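Local structure of UTP--glucose-1-phosphate uridylyltransferase (Acinetobacter baumannii, 6IKX) at residues K3-P8 with E49-V54; A112-K117 with K215-L220; M159-P164 with Y249-Q254; Y171-V176 with E193-G198. The protein catalyses the transfer of a uridylyl group from UTP to alpha-D-glucose 1-phosphate, yielding UDP-glucose and diphosphate. The protein carries 1 engineered substitution. All coordinates share one frame; numbering follows the deposited sequence.

Contact 1. Residues K3-P8 with E49-V54; sequences KKAVLP and EQIILV
Lys3 meets Glu49 where a parallel beta ladder begins, the pairing of strands 4-8 and 50-54 in the main sheet of the GT-A fold. Lys3 O receives two donors, Glu49 N at 2.8 Å and Gln50 N at 3.0 Å. The Lys3 and Glu49 side chains run alongside each other in the same direction, yet Lys3 NZ stays 4.5 Å from Glu49 OE2, too far for a salt bridge. Lys4 repeats this side-by-side arrangement with Gln50, its CE 3.2 Å from Gln50 OE1, while its ammonium group bonds to the carbonyl of Val119. Ala5 N-H bonds to Gln50 O, and Ala5 O accepts the N-H of Ile52. Val6 turns to the face of Lys4, Ile52 and Val54; with CG1 anti to the backbone N (chi1 171°), Val6 CG1 comes 3.6 Å from Val54 CG2. Leu7 faces the opposite way, its CB 4.0 Å from Leu53 CD2. It packs against helix 35-44, which lies between the two strands in sequence and completes a beta-alpha-beta crossover. Backbone bonds join Leu7 N to Ile52 O and Val54 N to Leu7 O. Pro8, a UTP-binding residue, ends the ladder, its CA 4.1 Å from Val54 CB.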
loop_
_atom_site.group_PDB
_atom_site.type_symbol
_atom_site.label_atom_id
_atom_site.label_comp_id
_atom_site.label_asym_id
_atom_site.label_seq_id
_atom_site.Cartn_x
_atom_site.Cartn_y
_atom_site.Cartn_z
ATOM N N LYS A 3 18.466 -9.472 -23.926
ATOM C CA LYS A 3 17.031 -9.081 -23.841
ATOM C C LYS A 3 16.582 -8.807 -22.388
ATOM O O LYS A 3 15.475 -8.243 -22.220
ATOM C CB LYS A 3 16.156 -10.177 -24.460
ATOM C CG LYS A 3 16.439 -10.531 -25.918
ATOM C CD LYS A 3 16.076 -9.448 -26.937
ATOM C CE LYS A 3 17.250 -8.582 -27.367
ATOM N NZ LYS A 3 17.221 -8.239 -28.814
ATOM N N LYS A 4 17.348 -9.244 -21.384
ATOM C CA LYS A 4 17.037 -9.101 -19.936
ATOM C C LYS A 4 17.954 -8.089 -19.215
ATOM O O LYS A 4 19.136 -8.005 -19.521
ATOM C CB LYS A 4 17.176 -10.456 -19.261
ATOM C CG LYS A 4 16.381 -11.530 -19.933
ATOM C CD LYS A 4 16.392 -12.802 -19.176
ATOM C CE LYS A 4 15.424 -13.777 -19.800
ATOM N NZ LYS A 4 15.092 -14.819 -18.818
ATOM N N ALA A 5 17.398 -7.349 -18.266
ATOM C CA ALA A 5 18.124 -6.404 -17.394
ATOM C C ALA A 5 17.565 -6.534 -15.982
ATOM O O ALA A 5 16.347 -6.494 -15.834
ATOM C CB ALA A 5 18.025 -4.989 -17.911
ATOM N N VAL A 6 18.455 -6.644 -15.007
ATOM C CA VAL A 6 18.133 -6.641 -13.554
ATOM C C VAL A 6 18.303 -5.212 -13.024
ATOM O O VAL A 6 19.388 -4.660 -13.244
ATOM C CB VAL A 6 19.025 -7.658 -12.830
ATOM C CG1 VAL A 6 18.883 -7.532 -11.313
ATOM C CG2 VAL A 6 18.696 -9.065 -13.324
ATOM N N LEU A 7 17.227 -4.582 -12.529
ATOM C CA LEU A 7 17.327 -3.243 -11.877
ATOM C C LEU A 7 17.194 -3.490 -10.392
ATOM O O LEU A 7 16.112 -3.850 -9.936
ATOM C CB LEU A 7 16.233 -2.269 -12.296
ATOM C CG LEU A 7 15.997 -2.012 -13.773
ATOM C CD1 LEU A 7 15.673 -0.545 -14.019
ATOM C CD2 LEU A 7 17.144 -2.505 -14.644
ATOM N N PRO A 8 18.276 -3.435 -9.607
ATOM C CA PRO A 8 18.195 -3.774 -8.186
ATOM C C PRO A 8 17.693 -2.518 -7.468
ATOM O O PRO A 8 18.433 -1.602 -7.460
ATOM C CB PRO A 8 19.637 -4.142 -7.792
ATOM C CG PRO A 8 20.387 -4.136 -9.103
ATOM C CD PRO A 8 19.654 -3.138 -9.989
ATOM N N GLU A 49 14.027 -6.038 -23.280
ATOM C CA GLU A 49 12.610 -6.433 -23.447
ATOM C C GLU A 49 11.970 -6.846 -22.127
ATOM O O GLU A 49 10.737 -6.772 -22.064
ATOM C CB GLU A 49 12.536 -7.603 -24.434
ATOM C CG GLU A 49 12.728 -7.134 -25.869
ATOM C CD GLU A 49 12.645 -8.198 -26.946
ATOM O OE1 GLU A 49 12.458 -9.394 -26.606
ATOM O OE2 GLU A 49 12.797 -7.820 -28.119
ATOM N N GLN A 50 12.762 -7.371 -21.188
ATOM C CA GLN A 50 12.318 -7.866 -19.867
ATOM C C GLN A 50 13.074 -7.085 -18.785
ATOM O O GLN A 50 14.344 -7.297 -18.652
ATOM C CB GLN A 50 12.560 -9.367 -19.723
ATOM C CG GLN A 50 11.764 -10.001 -18.577
ATOM C CD GLN A 50 12.113 -11.454 -18.355
ATOM O OE1 GLN A 50 13.263 -11.883 -18.472
ATOM N NE2 GLN A 50 11.105 -12.240 -18.035
ATOM N N ILE A 51 12.343 -6.177 -18.105
ATOM C CA ILE A 51 12.820 -5.359 -16.953
ATOM C C ILE A 51 12.590 -6.194 -15.698
ATOM O O ILE A 51 11.441 -6.520 -15.399
ATOM C CB ILE A 51 12.127 -3.985 -16.929
ATOM C CG1 ILE A 51 12.555 -3.136 -18.133
ATOM C CG2 ILE A 51 12.397 -3.240 -15.621
ATOM C CD1 ILE A 51 14.053 -2.929 -18.226
ATOM N N ILE A 52 13.657 -6.625 -15.038
ATOM C CA ILE A 52 13.563 -7.484 -13.822
ATOM C C ILE A 52 13.878 -6.606 -12.615
ATOM O O ILE A 52 15.079 -6.380 -12.370
ATOM C CB ILE A 52 14.503 -8.696 -13.926
ATOM C CG1 ILE A 52 14.326 -9.405 -15.272
ATOM C CG2 ILE A 52 14.292 -9.645 -12.743
ATOM C CD1 ILE A 52 15.300 -10.536 -15.523
ATOM N N LEU A 53 12.845 -6.076 -11.949
ATOM C CA LEU A 53 12.993 -5.216 -10.734
ATOM C C LEU A 53 13.269 -6.137 -9.526
ATOM O O LEU A 53 12.404 -6.970 -9.236
ATOM C CB LEU A 53 11.683 -4.443 -10.487
ATOM C CG LEU A 53 11.207 -3.506 -11.585
ATOM C CD1 LEU A 53 9.900 -2.857 -11.206
ATOM C CD2 LEU A 53 12.222 -2.443 -11.890
ATOM N N VAL A 54 14.412 -6.035 -8.854
ATOM C CA VAL A 54 14.624 -6.740 -7.558
ATOM C C VAL A 54 14.171 -5.762 -6.485
ATOM O O VAL A 54 14.829 -4.704 -6.328
ATOM C CB VAL A 54 16.083 -7.192 -7.358
ATOM C CG1 VAL A 54 16.246 -8.038 -6.117
ATOM C CG2 VAL A 54 16.569 -7.985 -8.545
#

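Contact 2. Residues A112-K117 with K215-L220; sequences AVLCAK and KIMQLL
Met217 reaches over the last turn of helix 109-115 and lays its thioether across the backbone of Val113 and Lys117. The contact joins two helices that both lean on strand 125-128 of the main sheet in this GT-A fold. A bend at chi2 (-75°) carries the methionine tip inward: Met217 CE comes 3.3 Å from Val113 O, an oxygen already accepting a backbone bond from Ala116 N, and Met217 SD lies 3.7 Å from Lys117 CA. The methionine lies crosswise to the Val113 side chain, with Met217 CE 3.8 Å from Val113 CG1. Val113 CG1 has a second neighbour, Leu220 CD1 at 3.7 Å, and so meets two side chains from successive turns of helix 216-220. Leu114 and Leu220 run antiparallel to each other, Leu114 CG 3.9 Å from Leu220 CB. No hydrogen bond crosses between the segments; the contact is made by van der Waals packing. Phe125 of strand 125-128 touches both Val113 and Met217. At Lys117 the contact turns polar. The Lys117 chain runs extended past Met217 CB to a salt bridge with Glu221, and on the way Lys117 CE passes 3.6 Å from Gln218 NE2.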
loop_
_atom_site.group_PDB
_atom_site.type_symbol
_atom_site.label_atom_id
_atom_site.label_comp_id
_atom_site.label_asym_id
_atom_site.label_seq_id
_atom_site.Cartn_x
_atom_site.Cartn_y
_atom_site.Cartn_z
ATOM N N ALA A 112 21.241 -9.071 -4.350
ATOM C CA ALA A 112 20.142 -8.549 -5.187
ATOM C C ALA A 112 20.159 -9.245 -6.562
ATOM O O ALA A 112 19.121 -9.822 -6.979
ATOM C CB ALA A 112 20.296 -7.065 -5.313
ATOM N N VAL A 113 21.296 -9.220 -7.244
ATOM C CA VAL A 113 21.445 -9.875 -8.570
ATOM C C VAL A 113 21.139 -11.374 -8.417
ATOM O O VAL A 113 20.381 -11.897 -9.245
ATOM C CB VAL A 113 22.834 -9.610 -9.176
ATOM C CG1 VAL A 113 23.076 -10.435 -10.423
ATOM C CG2 VAL A 113 23.013 -8.132 -9.483
ATOM N N LEU A 114 21.630 -12.035 -7.369
ATOM C CA LEU A 114 21.351 -13.481 -7.128
ATOM C C LEU A 114 19.842 -13.751 -6.991
ATOM O O LEU A 114 19.397 -14.847 -7.432
ATOM C CB LEU A 114 22.087 -13.895 -5.855
ATOM C CG LEU A 114 22.624 -15.314 -5.808
ATOM C CD1 LEU A 114 22.636 -15.807 -4.372
ATOM C CD2 LEU A 114 21.860 -16.271 -6.709
ATOM N N CYS A 115 19.078 -12.823 -6.383
ATOM C CA CYS A 115 17.597 -12.909 -6.199
ATOM C C CYS A 115 16.889 -13.055 -7.550
ATOM O O CYS A 115 15.894 -13.734 -7.611
ATOM C CB CYS A 115 17.030 -11.691 -5.479
ATOM S SG CYS A 115 17.515 -11.556 -3.736
ATOM N N ALA A 116 17.452 -12.526 -8.622
ATOM C CA ALA A 116 16.888 -12.655 -9.979
ATOM C C ALA A 116 17.360 -13.927 -10.698
ATOM O O ALA A 116 17.231 -13.971 -11.915
ATOM C CB ALA A 116 17.263 -11.435 -10.786
ATOM N N LYS A 117 17.857 -14.948 -10.019
ATOM C CA LYS A 117 18.507 -16.084 -10.735
ATOM C C LYS A 117 17.455 -16.813 -11.575
ATOM O O LYS A 117 17.690 -17.035 -12.768
ATOM C CB LYS A 117 19.178 -17.025 -9.741
ATOM C CG LYS A 117 19.536 -18.393 -10.292
ATOM C CD LYS A 117 20.337 -19.211 -9.325
ATOM C CE LYS A 117 20.288 -20.694 -9.623
ATOM N NZ LYS A 117 20.800 -21.477 -8.472
ATOM N N LYS A 215 26.478 -17.522 -15.802
ATOM C CA LYS A 215 27.547 -18.102 -14.944
ATOM C C LYS A 215 27.537 -17.357 -13.607
ATOM O O LYS A 215 27.721 -18.027 -12.573
ATOM C CB LYS A 215 28.950 -17.837 -15.524
ATOM C CG LYS A 215 29.595 -18.880 -16.426
ATOM C CD LYS A 215 31.001 -18.441 -16.940
ATOM N N ILE A 216 27.440 -16.009 -13.670
ATOM C CA ILE A 216 27.686 -15.074 -12.535
ATOM C C ILE A 216 26.833 -15.493 -11.342
ATOM O O ILE A 216 27.224 -15.161 -10.258
ATOM C CB ILE A 216 27.398 -13.601 -12.903
ATOM C CG1 ILE A 216 28.202 -12.586 -12.081
ATOM C CG2 ILE A 216 25.910 -13.319 -12.776
ATOM C CD1 ILE A 216 29.710 -12.795 -12.075
ATOM N N MET A 217 25.700 -16.158 -11.559
ATOM C CA MET A 217 24.730 -16.500 -10.483
ATOM C C MET A 217 25.280 -17.618 -9.603
ATOM O O MET A 217 24.953 -17.610 -8.402
ATOM C CB MET A 217 23.369 -16.952 -11.040
ATOM C CG MET A 217 22.639 -15.877 -11.799
ATOM S SD MET A 217 21.908 -14.622 -10.732
ATOM C CE MET A 217 21.387 -13.489 -12.014
ATOM N N GLN A 218 26.038 -18.555 -10.177
ATOM C CA GLN A 218 26.653 -19.682 -9.421
ATOM C C GLN A 218 27.906 -19.157 -8.753
ATOM O O GLN A 218 28.231 -19.599 -7.638
ATOM C CB GLN A 218 27.004 -20.856 -10.326
ATOM C CG GLN A 218 25.848 -21.824 -10.509
ATOM C CD GLN A 218 24.814 -21.251 -11.441
ATOM O OE1 GLN A 218 25.157 -20.717 -12.494
ATOM N NE2 GLN A 218 23.548 -21.359 -11.054
ATOM N N LEU A 219 28.557 -18.218 -9.419
ATOM C CA LEU A 219 29.649 -17.468 -8.786
ATOM C C LEU A 219 29.108 -16.729 -7.553
ATOM O O LEU A 219 29.755 -16.853 -6.490
ATOM C CB LEU A 219 30.272 -16.533 -9.818
ATOM C CG LEU A 219 30.965 -17.234 -10.993
ATOM C CD1 LEU A 219 31.707 -16.230 -11.882
ATOM C CD2 LEU A 219 31.908 -18.310 -10.503
ATOM N N LEU A 220 27.987 -15.997 -7.643
ATOM C CA LEU A 220 27.423 -15.219 -6.484
ATOM C C LEU A 220 27.026 -16.184 -5.352
ATOM O O LEU A 220 27.145 -15.789 -4.194
ATOM C CB LEU A 220 26.239 -14.349 -6.924
ATOM C CG LEU A 220 26.604 -13.068 -7.686
ATOM C CD1 LEU A 220 25.407 -12.521 -8.410
ATOM C CD2 LEU A 220 27.160 -11.989 -6.771
#

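Contact 3. Residues M159-P164 with Y249-Q254; sequences MVEAVP and YRMQGQ
Met159 and Val160 pair in parallel with Tyr249 and Arg250 at the end of strands 156-162 and 246-250, held by Val160 N to Tyr249 O at 2.9 Å and by Met251 N to Val160 O at 3.0 Å. The second bond is the straighter, with 165° at its hydrogen. Over the touching parts the end-to-end directions are 64° apart, and pairing stops after these two residues. On the face of Met159 and Tyr249, the methionine places its CG at the edge of the ring, near its plane, 4.1 Å from Tyr249 CD2. Met159 also lies nearly perpendicular to Met251, Met159 SD sitting 3.3 Å from Met251 CG. Met251 SD then rests 3.7 Å from Glu161 CB, while the Glu161 carboxylate is hydrogen-bonded to Thr255. On the other face Arg250 is extended, CG anti to the backbone N (chi1 -176°), which carries NH2 to 3.8 Å from Ala162 CB; NH1 is hydrogen-bonded to the carbonyl of Pro180. Asp142 receives Tyr249 OH and the backbone N-H groups of Gln252 and Gly253. The chemistry implies an apolar join of methionines beside a short parallel pairing, with polar side-chain ends satisfied by partners beyond both segments.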
loop_
_atom_site.group_PDB
_atom_site.type_symbol
_atom_site.label_atom_id
_atom_site.label_comp_id
_atom_site.label_asym_id
_atom_site.label_seq_id
_atom_site.Cartn_x
_atom_site.Cartn_y
_atom_site.Cartn_z
ATOM N N MET A 159 30.838 -0.866 -17.124
ATOM C CA MET A 159 30.869 0.542 -17.598
ATOM C C MET A 159 31.681 1.371 -16.584
ATOM O O MET A 159 31.501 1.161 -15.363
ATOM C CB MET A 159 29.456 1.104 -17.795
ATOM C CG MET A 159 29.451 2.499 -18.431
ATOM S SD MET A 159 27.830 3.187 -18.815
ATOM C CE MET A 159 27.138 1.870 -19.811
ATOM N N VAL A 160 32.579 2.224 -17.089
ATOM C CA VAL A 160 33.464 3.125 -16.291
ATOM C C VAL A 160 33.471 4.518 -16.924
ATOM O O VAL A 160 33.102 4.656 -18.106
ATOM C CB VAL A 160 34.903 2.590 -16.175
ATOM C CG1 VAL A 160 34.945 1.234 -15.497
ATOM C CG2 VAL A 160 35.630 2.527 -17.514
ATOM N N GLU A 161 33.899 5.521 -16.168
ATOM C CA GLU A 161 33.984 6.912 -16.681
ATOM C C GLU A 161 35.152 7.630 -16.002
ATOM O O GLU A 161 35.289 7.505 -14.767
ATOM C CB GLU A 161 32.619 7.565 -16.507
ATOM C CG GLU A 161 32.587 8.727 -15.569
ATOM C CD GLU A 161 31.207 9.330 -15.477
ATOM O OE1 GLU A 161 30.805 10.093 -16.400
ATOM O OE2 GLU A 161 30.529 8.988 -14.507
ATOM N N ALA A 162 35.990 8.297 -16.799
ATOM C CA ALA A 162 37.104 9.157 -16.330
ATOM C C ALA A 162 36.560 10.160 -15.299
ATOM O O ALA A 162 35.546 10.824 -15.604
ATOM C CB ALA A 162 37.719 9.864 -17.516
ATOM N N VAL A 163 37.178 10.233 -14.118
ATOM C CA VAL A 163 36.910 11.253 -13.052
ATOM C C VAL A 163 38.208 12.021 -12.792
ATOM O O VAL A 163 39.292 11.525 -13.107
ATOM C CB VAL A 163 36.407 10.587 -11.757
ATOM C CG1 VAL A 163 35.092 9.858 -11.977
ATOM C CG2 VAL A 163 37.448 9.648 -11.155
ATOM N N PRO A 164 38.161 13.250 -12.223
ATOM C CA PRO A 164 39.378 13.966 -11.823
ATOM C C PRO A 164 40.303 13.185 -10.868
ATOM O O PRO A 164 39.776 12.538 -9.979
ATOM C CB PRO A 164 38.814 15.224 -11.150
ATOM C CG PRO A 164 37.516 15.450 -11.881
ATOM C CD PRO A 164 36.949 14.057 -12.034
ATOM N N TYR A 249 34.454 -0.951 -20.228
ATOM C CA TYR A 249 33.847 -0.178 -21.331
ATOM C C TYR A 249 33.710 1.257 -20.833
ATOM O O TYR A 249 33.000 1.473 -19.834
ATOM C CB TYR A 249 32.474 -0.737 -21.750
ATOM C CG TYR A 249 31.719 0.255 -22.597
ATOM C CD1 TYR A 249 31.982 0.401 -23.946
ATOM C CD2 TYR A 249 30.865 1.168 -22.000
ATOM C CE1 TYR A 249 31.348 1.377 -24.698
ATOM C CE2 TYR A 249 30.258 2.173 -22.725
ATOM C CZ TYR A 249 30.488 2.272 -24.080
ATOM O OH TYR A 249 29.850 3.256 -24.766
ATOM N N ARG A 250 34.352 2.197 -21.520
ATOM C CA ARG A 250 34.385 3.614 -21.110
ATOM C C ARG A 250 33.287 4.366 -21.847
ATOM O O ARG A 250 33.344 4.478 -23.090
ATOM C CB ARG A 250 35.736 4.274 -21.399
ATOM C CG ARG A 250 35.860 5.714 -20.906
ATOM C CD ARG A 250 37.121 6.311 -21.482
ATOM N NE ARG A 250 37.407 7.695 -21.108
ATOM C CZ ARG A 250 38.488 8.355 -21.513
ATOM N NH1 ARG A 250 39.364 7.766 -22.307
ATOM N NH2 ARG A 250 38.694 9.599 -21.139
ATOM N N MET A 251 32.383 4.915 -21.052
ATOM C CA MET A 251 31.264 5.767 -21.471
ATOM C C MET A 251 31.728 6.799 -22.493
ATOM O O MET A 251 32.846 7.327 -22.373
ATOM C CB MET A 251 30.742 6.550 -20.272
ATOM C CG MET A 251 29.961 5.719 -19.327
ATOM S SD MET A 251 29.390 6.755 -18.006
ATOM C CE MET A 251 28.189 7.794 -18.838
ATOM N N GLN A 252 30.798 7.167 -23.360
ATOM C CA GLN A 252 30.886 8.368 -24.217
ATOM C C GLN A 252 29.953 9.442 -23.622
ATOM O O GLN A 252 30.159 10.601 -23.946
ATOM C CB GLN A 252 30.674 7.879 -25.663
ATOM C CG GLN A 252 29.840 8.772 -26.554
ATOM C CD GLN A 252 28.393 8.560 -26.242
ATOM O OE1 GLN A 252 27.967 7.428 -26.022
ATOM N NE2 GLN A 252 27.655 9.658 -26.196
ATOM N N GLY A 253 29.016 9.073 -22.736
ATOM C CA GLY A 253 27.927 9.946 -22.241
ATOM C C GLY A 253 28.262 10.505 -20.863
ATOM O O GLY A 253 29.435 10.525 -20.525
ATOM N N GLN A 254 27.265 10.897 -20.076
ATOM C CA GLN A 254 27.441 11.618 -18.783
ATOM C C GLN A 254 26.566 10.957 -17.706
ATOM O O GLN A 254 25.410 10.605 -18.030
ATOM C CB GLN A 254 27.072 13.087 -18.982
ATOM C CG GLN A 254 27.599 13.990 -17.877
ATOM C CD GLN A 254 27.279 15.459 -18.052
ATOM O OE1 GLN A 254 27.826 16.307 -17.339
ATOM N NE2 GLN A 254 26.383 15.774 -18.981
#

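Contact 4. Residues Y171-V176 with E193-G198; sequences YGIVDV and EKPPVG
Ile173 and Pro195 form the close-packed half of this contact, their side chains crossing at about a right angle with Ile173 CG1 3.7 Å from Pro195 CG. The proline ring also sets Pro195 CD against the backbone, 3.5 Å from Tyr171 O. Tyr171 O also accepts the one hydrogen bond between the segments, from Lys194 N at 2.7 Å. The bond is short but bent, 138° at the hydrogen, and the donor is tilted 33° from the carbonyl plane. It lies at the end of the two-stranded antiparallel sheet of strands 172-175 and 190-193, where Gly172 and Glu193 make a non-hydrogen-bonded pair. The backbone of Lys194 has a positive phi, and the turn there brings Pro195 back against Ile173.

The other half is looser and faces solvent. The Glu193 chain bends at chi2 (-27°) and brings its carboxylate over glycine, Glu193 OE2 lying 3.8 Å from Gly172 CA with no bond across the segments. Lys194 touches with little more than CB, 4.1 Å from Tyr171 O, and heads outward. Gly172 and Glu193 both bind UDP-glucose, so this open side belongs to the sugar-nucleotide site. Pro195 and Pro196 have no N-H to extend the ladder, consistent with the chain leaving as a loop. The Ile173-Pro195 contact and one bent bond join the segments at that exit, while the carboxylate beside glycine remains at the surface, consistent with its part in ligand binding.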
loop_
_atom_site.group_PDB
_atom_site.type_symbol
_atom_site.label_atom_id
_atom_site.label_comp_id
_atom_site.label_asym_id
_atom_site.label_seq_id
_atom_site.Cartn_x
_atom_site.Cartn_y
_atom_site.Cartn_z
ATOM N N TYR A 171 35.423 6.534 -5.392
ATOM C CA TYR A 171 34.863 5.606 -6.400
ATOM C C TYR A 171 35.450 4.212 -6.216
ATOM O O TYR A 171 36.544 4.098 -5.645
ATOM C CB TYR A 171 35.114 6.162 -7.803
ATOM C CG TYR A 171 34.501 7.515 -8.066
ATOM C CD1 TYR A 171 33.157 7.654 -8.358
ATOM C CD2 TYR A 171 35.273 8.660 -8.017
ATOM C CE1 TYR A 171 32.592 8.896 -8.605
ATOM C CE2 TYR A 171 34.725 9.912 -8.237
ATOM C CZ TYR A 171 33.380 10.031 -8.540
ATOM O OH TYR A 171 32.857 11.273 -8.765
ATOM N N GLY A 172 34.698 3.186 -6.625
ATOM C CA GLY A 172 35.284 1.936 -7.145
ATOM C C GLY A 172 36.051 2.272 -8.410
ATOM O O GLY A 172 35.469 3.002 -9.237
ATOM N N ILE A 173 37.322 1.862 -8.519
ATOM C CA ILE A 173 38.233 2.209 -9.656
ATOM C C ILE A 173 38.757 0.917 -10.296
ATOM O O ILE A 173 39.224 0.044 -9.547
ATOM C CB ILE A 173 39.395 3.092 -9.165
ATOM C CG1 ILE A 173 38.909 4.474 -8.729
ATOM C CG2 ILE A 173 40.486 3.182 -10.228
ATOM C CD1 ILE A 173 38.988 5.564 -9.804
ATOM N N VAL A 174 38.755 0.816 -11.626
ATOM C CA VAL A 174 39.199 -0.440 -12.305
ATOM C C VAL A 174 40.719 -0.417 -12.496
ATOM O O VAL A 174 41.313 0.640 -12.736
ATOM C CB VAL A 174 38.466 -0.698 -13.631
ATOM C CG1 VAL A 174 37.013 -1.036 -13.372
ATOM C CG2 VAL A 174 38.598 0.447 -14.626
ATOM N N ASP A 175 41.293 -1.601 -12.369
ATOM C CA ASP A 175 42.659 -1.993 -12.787
ATOM C C ASP A 175 42.676 -2.268 -14.301
ATOM O O ASP A 175 42.224 -3.335 -14.725
ATOM C CB ASP A 175 43.042 -3.231 -11.968
ATOM C CG ASP A 175 44.511 -3.576 -11.987
ATOM O OD1 ASP A 175 45.282 -2.652 -12.207
ATOM O OD2 ASP A 175 44.852 -4.774 -11.770
ATOM N N VAL A 176 43.206 -1.358 -15.106
ATOM C CA VAL A 176 43.506 -1.625 -16.538
ATOM C C VAL A 176 44.963 -1.237 -16.834
ATOM O O VAL A 176 45.516 -0.486 -16.062
ATOM C CB VAL A 176 42.484 -0.900 -17.429
ATOM C CG1 VAL A 176 41.122 -1.552 -17.268
ATOM C CG2 VAL A 176 42.404 0.587 -17.151
ATOM N N GLU A 193 38.000 -0.494 -4.359
ATOM C CA GLU A 193 37.128 0.437 -3.586
ATOM C C GLU A 193 37.931 1.656 -3.073
ATOM O O GLU A 193 38.818 1.481 -2.228
ATOM C CB GLU A 193 36.443 -0.274 -2.412
ATOM C CG GLU A 193 35.092 -0.896 -2.730
ATOM C CD GLU A 193 34.327 -0.232 -3.870
ATOM O OE1 GLU A 193 33.922 0.959 -3.694
ATOM O OE2 GLU A 193 34.162 -0.899 -4.955
ATOM N N LYS A 194 37.596 2.864 -3.548
ATOM C CA LYS A 194 38.048 4.161 -2.966
ATOM C C LYS A 194 39.550 4.090 -2.725
ATOM O O LYS A 194 40.016 4.089 -1.595
ATOM C CB LYS A 194 37.285 4.450 -1.669
ATOM C CG LYS A 194 36.146 3.483 -1.370
ATOM C CD LYS A 194 35.046 4.098 -0.557
ATOM C CE LYS A 194 34.227 5.077 -1.366
ATOM N NZ LYS A 194 33.266 5.767 -0.483
ATOM N N PRO A 195 40.372 3.998 -3.784
ATOM C CA PRO A 195 41.814 3.946 -3.594
ATOM C C PRO A 195 42.266 5.345 -3.171
ATOM O O PRO A 195 41.641 6.340 -3.557
ATOM C CB PRO A 195 42.324 3.507 -4.978
ATOM C CG PRO A 195 41.315 4.107 -5.937
ATOM C CD PRO A 195 39.988 4.030 -5.202
ATOM N N PRO A 196 43.337 5.463 -2.346
ATOM C CA PRO A 196 43.918 6.767 -2.004
ATOM C C PRO A 196 44.406 7.593 -3.203
ATOM O O PRO A 196 45.020 7.040 -4.091
ATOM C CB PRO A 196 45.119 6.410 -1.111
ATOM C CG PRO A 196 45.375 4.932 -1.372
ATOM C CD PRO A 196 44.013 4.345 -1.660
ATOM N N VAL A 197 44.181 8.909 -3.158
ATOM C CA VAL A 197 44.447 9.867 -4.277
ATOM C C VAL A 197 45.872 9.662 -4.797
ATOM O O VAL A 197 46.075 9.810 -5.998
ATOM C CB VAL A 197 44.188 11.326 -3.856
ATOM C CG1 VAL A 197 44.808 12.317 -4.836
ATOM C CG2 VAL A 197 42.695 11.593 -3.676
ATOM N N GLY A 198 46.815 9.288 -3.940
ATOM C CA GLY A 198 48.140 8.853 -4.412
ATOM C C GLY A 198 48.085 7.631 -5.338
ATOM O O GLY A 198 48.818 7.643 -6.339
#

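The four contacts divide between two regions of a single nucleotidyltransferase domain. Contacts 1 and 2 touch, their centres 13 Å apart: helix 109-115 of contact 2 rests on strands 4-8 and 50-55 of contact 1, near Pro8, which binds UTP. Contacts 3 and 4 also touch, through Val160 on Val174, with centres 14 Å apart, by Gly172, Glu193 and Val206, which bind UDP-glucose. Contact 1 closes first along the sequence; the segments of contacts 2 and 3 then alternate, and contact 4 falls between the segments of both. Contacts 1 and 3, 22 Å apart between centres and on opposite sides of the chain's centre, belong to one mixed sheet, which therefore runs through both ligand-binding regions.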